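Local coordinates for protein 2-hydroxyhepta-2,4-diene-1,7-dioate isomerase (PDB 3QDF) that is probably a zinc-binding isomerase or hydrolase of the fumarylacetoacetate hydrolase family, assigned to the homoprotocatechuate degradative pathway, at residues N27-E35 against F46-V56. Sequence-based numbering, arbitrary orientation. Where two conformers were deposited one is given.
Sequences NPGAMTARE and FTGRSWPLADV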
ATOM      1  N   ASN A  27     -11.643 -14.094   8.955  1.00 36.81           N
ATOM      2  CA  ASN A  27     -11.359 -14.276  10.374  1.00 37.41           C
ATOM      3  C   ASN A  27      -9.913 -13.902  10.707  1.00 37.11           C
ATOM      4  O   ASN A  27      -9.119 -14.786  11.067  1.00 36.66           O
ATOM      5  CB  ASN A  27     -11.650 -15.720  10.799  1.00 38.56           C
ATOM      6  CG  ASN A  27     -11.671 -15.897  12.314  1.00 39.03           C
ATOM      7  OD1 ASN A  27     -11.411 -14.965  13.076  1.00 39.52           O
ATOM      8  ND2 ASN A  27     -11.982 -17.099  12.749  1.00 39.99           N
ATOM      9  N   PRO A  28      -9.565 -12.595  10.596  1.00 36.94           N
ATOM     10  CA  PRO A  28      -8.162 -12.214  10.815  1.00 36.84           C
ATOM     11  C   PRO A  28      -7.629 -12.609  12.201  1.00 37.98           C
ATOM     12  O   PRO A  28      -6.460 -12.955  12.300  1.00 38.12           O
ATOM     13  CB  PRO A  28      -8.147 -10.688  10.614  1.00 36.23           C
ATOM     14  CG  PRO A  28      -9.479 -10.341   9.989  1.00 36.98           C
ATOM     15  CD  PRO A  28     -10.436 -11.420  10.382  1.00 36.82           C
ATOM     16  N   GLY A  29      -8.477 -12.607  13.236  1.00 39.64           N
ATOM     17  CA  GLY A  29      -8.070 -13.002  14.604  1.00 40.41           C
ATOM     18  C   GLY A  29      -7.443 -14.395  14.702  1.00 40.91           C
ATOM     19  O   GLY A  29      -6.361 -14.578  15.309  1.00 41.40           O
ATOM     20  N   ALA A  30      -8.120 -15.369  14.088  1.00 40.27           N
ATOM     21  CA  ALA A  30      -7.700 -16.768  14.087  1.00 39.75           C
ATOM     22  C   ALA A  30      -6.667 -17.129  12.992  1.00 37.83           C
ATOM     23  O   ALA A  30      -6.354 -18.306  12.779  1.00 37.91           O
ATOM     24  CB  ALA A  30      -8.925 -17.677  13.993  1.00 40.48           C
ATOM     25  N   MET A  31      -6.141 -16.122  12.304  1.00 35.55           N
ATOM     26  CA  MET A  31      -5.101 -16.341  11.309  1.00 33.65           C
ATOM     27  C   MET A  31      -3.794 -16.710  12.020  1.00 33.08           C
ATOM     28  O   MET A  31      -3.573 -16.337  13.179  1.00 33.46           O
ATOM     29  CB  MET A  31      -4.912 -15.098  10.436  1.00 32.41           C
ATOM     30  CG  MET A  31      -5.944 -14.908   9.318  1.00 32.44           C
ATOM     31  SD  MET A  31      -5.566 -13.387   8.399  1.00 30.44           S
ATOM     32  CE  MET A  31      -6.623 -13.544   6.980  1.00 30.84           C
ATOM     33  N   THR A  32      -2.958 -17.479  11.343  1.00 32.38           N
ATOM     34  CA  THR A  32      -1.670 -17.903  11.907  1.00 32.88           C
ATOM     35  C   THR A  32      -0.556 -17.103  11.230  1.00 31.02           C
ATOM     36  O   THR A  32      -0.496 -17.047  10.003  1.00 31.03           O
ATOM     37  CB  THR A  32      -1.423 -19.399  11.674  1.00 33.55           C
ATOM     38  OG1 THR A  32      -2.524 -20.149  12.192  1.00 35.94           O
ATOM     39  CG2 THR A  32      -0.140 -19.855  12.366  1.00 35.58           C
ATOM     40  N   ALA A  33       0.294 -16.469  12.037  1.00 30.08           N
ATOM     41  CA  ALA A  33       1.507 -15.821  11.554  1.00 28.50           C
ATOM     42  C   ALA A  33       2.673 -16.817  11.605  1.00 28.51           C
ATOM     43  O   ALA A  33       3.229 -17.050  12.668  1.00 29.25           O
ATOM     44  CB  ALA A  33       1.819 -14.580  12.401  1.00 27.31           C
ATOM     45  N   ARG A  34       3.033 -17.383  10.452  1.00 27.93           N
ATOM     46  CA  ARG A  34       4.111 -18.368  10.348  0.60 28.35           C
ATOM     47  C   ARG A  34       5.440 -17.661  10.063  1.00 27.59           C
ATOM     48  O   ARG A  34       5.668 -17.161   8.952  1.00 26.64           O
ATOM     49  CB  ARG A  34       3.773 -19.365   9.240  0.60 28.64           C
ATOM     50  CG  ARG A  34       4.788 -20.475   9.032  0.60 30.53           C
ATOM     51  CD  ARG A  34       4.175 -21.636   8.222  0.60 32.93           C
ATOM     52  NE  ARG A  34       2.839 -22.001   8.698  0.60 33.76           N
ATOM     53  CZ  ARG A  34       2.585 -22.900   9.645  0.60 34.40           C
ATOM     54  NH1 ARG A  34       3.575 -23.553  10.241  0.60 35.64           N
ATOM     55  NH2 ARG A  34       1.337 -23.141  10.004  0.60 33.68           N
ATOM     56  N   GLU A  35       6.300 -17.599  11.077  1.00 26.96           N
ATOM     57  CA  GLU A  35       7.546 -16.843  11.011  1.00 26.89           C
ATOM     58  C   GLU A  35       8.484 -17.299   9.885  1.00 26.18           C
ATOM     59  O   GLU A  35       8.788 -18.483   9.742  1.00 26.93           O
ATOM     60  CB  GLU A  35       8.277 -16.892  12.362  1.00 28.04           C
ATOM     61  CG  GLU A  35       9.360 -15.831  12.534  1.00 28.59           C
ATOM     62  CD  GLU A  35      10.161 -15.982  13.830  1.00 32.54           C
ATOM     63  OE1 GLU A  35      10.401 -17.124  14.307  1.00 32.61           O
ATOM     64  OE2 GLU A  35      10.572 -14.933  14.366  1.00 34.14           O
ATOM     65  N   PHE A  46      11.115 -21.173   6.709  1.00 27.49           N
ATOM     66  CA  PHE A  46      10.428 -20.820   7.950  1.00 26.74           C
ATOM     67  C   PHE A  46      11.231 -21.240   9.177  1.00 27.86           C
ATOM     68  O   PHE A  46      11.987 -22.201   9.116  1.00 28.57           O
ATOM     69  CB  PHE A  46       9.049 -21.478   7.951  1.00 26.62           C
ATOM     70  CG  PHE A  46       8.238 -21.152   6.724  1.00 25.65           C
ATOM     71  CD1 PHE A  46       7.503 -19.977   6.666  1.00 21.13           C
ATOM     72  CD2 PHE A  46       8.224 -22.019   5.625  1.00 26.40           C
ATOM     73  CE1 PHE A  46       6.746 -19.654   5.530  1.00 24.04           C
ATOM     74  CE2 PHE A  46       7.484 -21.714   4.471  1.00 28.37           C
ATOM     75  CZ  PHE A  46       6.738 -20.503   4.420  1.00 24.62           C
ATOM     76  N   THR A  47      11.074 -20.510  10.277  1.00 27.98           N
ATOM     77  CA  THR A  47      11.844 -20.793  11.491  1.00 29.74           C
ATOM     78  C   THR A  47      11.272 -21.990  12.239  1.00 30.88           C
ATOM     79  O   THR A  47      11.976 -22.623  12.998  1.00 32.47           O
ATOM     80  CB  THR A  47      11.822 -19.609  12.491  1.00 29.65           C
ATOM     81  OG1 THR A  47      10.464 -19.347  12.875  1.00 29.26           O
ATOM     82  CG2 THR A  47      12.435 -18.338  11.897  1.00 28.89           C
ATOM     83  N   GLY A  48       9.989 -22.274  12.040  1.00 31.12           N
ATOM     84  CA  GLY A  48       9.285 -23.256  12.855  1.00 33.61           C
ATOM     85  C   GLY A  48       8.333 -22.597  13.844  1.00 34.43           C
ATOM     86  O   GLY A  48       7.422 -23.243  14.355  1.00 34.70           O
ATOM     87  N   ARG A  49       8.530 -21.311  14.123  1.00 34.30           N
ATOM     88  CA  ARG A  49       7.636 -20.624  15.057  1.00 35.65           C
ATOM     89  C   ARG A  49       6.402 -20.096  14.348  1.00 34.46           C
ATOM     90  O   ARG A  49       6.475 -19.652  13.198  1.00 32.09           O
ATOM     91  CB  ARG A  49       8.330 -19.446  15.740  1.00 36.10           C
ATOM     92  CG  ARG A  49       9.490 -19.786  16.659  1.00 40.76           C
ATOM     93  CD  ARG A  49      10.187 -18.481  17.082  1.00 45.62           C
ATOM     94  NE  ARG A  49      11.534 -18.730  17.599  1.00 50.53           N
ATOM     95  CZ  ARG A  49      12.672 -18.365  17.005  1.00 52.30           C
ATOM     96  NH1 ARG A  49      12.669 -17.695  15.858  1.00 50.46           N
ATOM     97  NH2 ARG A  49      13.834 -18.662  17.580  1.00 54.59           N
ATOM     98  N   SER A  50       5.273 -20.134  15.042  1.00 35.11           N
ATOM     99  CA  SER A  50       4.089 -19.404  14.589  1.00 35.39           C
ATOM    100  C   SER A  50       3.232 -18.947  15.778  1.00 36.47           C
ATOM    101  O   SER A  50       3.325 -19.517  16.861  1.00 38.57           O
ATOM    102  CB  SER A  50       3.270 -20.258  13.614  1.00 34.99           C
ATOM    103  OG  SER A  50       2.683 -21.362  14.271  1.00 36.27           O
ATOM    104  N   TRP A  51       2.401 -17.932  15.558  1.00 36.26           N
ATOM    105  CA  TRP A  51       1.499 -17.390  16.579  1.00 37.21           C
ATOM    106  C   TRP A  51       0.162 -17.105  15.942  1.00 36.72           C
ATOM    107  O   TRP A  51       0.118 -16.779  14.751  1.00 35.60           O
ATOM    108  CB  TRP A  51       2.027 -16.056  17.130  1.00 36.93           C
ATOM    109  CG  TRP A  51       3.319 -16.161  17.825  1.00 37.82           C
ATOM    110  CD1 TRP A  51       3.518 -16.439  19.149  1.00 40.67           C
ATOM    111  CD2 TRP A  51       4.617 -16.004  17.245  1.00 37.68           C
ATOM    112  NE1 TRP A  51       4.867 -16.469  19.429  1.00 40.43           N
ATOM    113  CE2 TRP A  51       5.563 -16.200  18.278  1.00 39.00           C
ATOM    114  CE3 TRP A  51       5.075 -15.729  15.948  1.00 36.63           C
ATOM    115  CZ2 TRP A  51       6.942 -16.125  18.056  1.00 39.15           C
ATOM    116  CZ3 TRP A  51       6.444 -15.654  15.725  1.00 36.36           C
ATOM    117  CH2 TRP A  51       7.362 -15.850  16.773  1.00 37.26           C
ATOM    118  N   PRO A  52      -0.938 -17.203  16.732  1.00 37.54           N
ATOM    119  CA  PRO A  52      -2.167 -16.608  16.229  1.00 36.81           C
ATOM    120  C   PRO A  52      -1.894 -15.127  15.966  1.00 35.42           C
ATOM    121  O   PRO A  52      -1.135 -14.491  16.708  1.00 35.55           O
ATOM    122  CB  PRO A  52      -3.158 -16.789  17.386  1.00 38.11           C
ATOM    123  CG  PRO A  52      -2.638 -17.987  18.138  1.00 39.42           C
ATOM    124  CD  PRO A  52      -1.136 -17.856  18.044  1.00 39.10           C
ATOM    125  N   LEU A  53      -2.464 -14.600  14.894  1.00 34.07           N
ATOM    126  CA  LEU A  53      -2.206 -13.216  14.530  1.00 33.18           C
ATOM    127  C   LEU A  53      -2.632 -12.237  15.638  1.00 33.87           C
ATOM    128  O   LEU A  53      -1.974 -11.225  15.844  1.00 33.21           O
ATOM    129  CB  LEU A  53      -2.869 -12.866  13.192  1.00 32.21           C
ATOM    130  CG  LEU A  53      -2.574 -11.473  12.620  1.00 30.31           C
ATOM    131  CD1 LEU A  53      -1.095 -11.343  12.218  1.00 26.74           C
ATOM    132  CD2 LEU A  53      -3.484 -11.190  11.438  1.00 30.50           C
ATOM    133  N   ALA A  54      -3.711 -12.563  16.350  1.00 35.76           N
ATOM    134  CA  ALA A  54      -4.212 -11.758  17.469  1.00 37.19           C
ATOM    135  C   ALA A  54      -3.148 -11.541  18.546  1.00 38.16           C
ATOM    136  O   ALA A  54      -3.222 -10.574  19.308  1.00 38.74           O
ATOM    137  CB  ALA A  54      -5.461 -12.417  18.080  1.00 38.66           C
ATOM    138  N   ASP A  55      -2.164 -12.439  18.600  1.00 38.63           N
ATOM    139  CA  ASP A  55      -1.129 -12.412  19.627  1.00 39.73           C
ATOM    140  C   ASP A  55       0.072 -11.558  19.265  1.00 39.04           C
ATOM    141  O   ASP A  55       0.965 -11.370  20.095  1.00 40.21           O
ATOM    142  CB  ASP A  55      -0.613 -13.828  19.890  1.00 40.81           C
ATOM    143  CG  ASP A  55      -1.585 -14.684  20.681  1.00 43.38           C
ATOM    144  OD1 ASP A  55      -2.764 -14.308  20.841  1.00 43.94           O
ATOM    145  OD2 ASP A  55      -1.149 -15.764  21.131  1.00 45.87           O
ATOM    146  N   VAL A  56       0.135 -11.081  18.021  1.00 37.45           N
ATOM    147  CA  VAL A  56       1.298 -10.315  17.568  1.00 36.31           C
ATOM    148  C   VAL A  56       0.882  -8.961  16.980  1.00 35.22           C
ATOM    149  O   VAL A  56      -0.293  -8.754  16.682  1.00 35.42           O
ATOM    150  CB  VAL A  56       2.169 -11.129  16.548  1.00 35.17           C
ATOM    151  CG1 VAL A  56       2.754 -12.387  17.210  1.00 37.26           C
ATOM    152  CG2 VAL A  56       1.361 -11.500  15.311  1.00 34.22           C
TER
HETATM  153  O   HOH W   1       7.810 -20.649  11.060  1.00  7.87           O
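Glu35 and Arg49 face each other across an antiparallel beta hairpin, strands 32-38 and 45-52, in the Rv2993c-like N-terminal region, away from the zinc sites. The tight part is the backbone ladder, with the Ala33 and Trp51 side chains on one face of the sheet: Ala33 N bonds to Trp51 O (2.7 Å), and Trp51 N returns one to Ala33 O. Beyond it the chain turns into a 3-10 segment, where Leu53 N reaches Met31 O at 2.7 Å; the side chains of Leu53 and Met31, both buried, also touch Trp180 of strand 175-182. The face of Arg34 and Ser50 is looser, both residues being partly exposed, and Phe46 at its end is exposed. Thr32 CG2 lies 3.7 Å from Ser50 CB. Arg34 CD sits over the rim of one face of the Phe46 ring, while the Arg34 guanidinium goes on to a salt bridge with Glu22. Where the strand turns its corner at Gly48, a water donates to Glu35 O and Arg49 O and accepts from Gly48 N. With CG opposite the backbone N (chi1 -163°), the extended Glu35 chain runs beside Arg49, whose NE pairs with Asp14. Glu35 OE1 takes two donors: Thr47 OG1 on the anti side (2.6 Å) and, in a salt bridge on the syn side, Arg49 NH1 at 2.8 Å, with OE1 in the guanidinium plane.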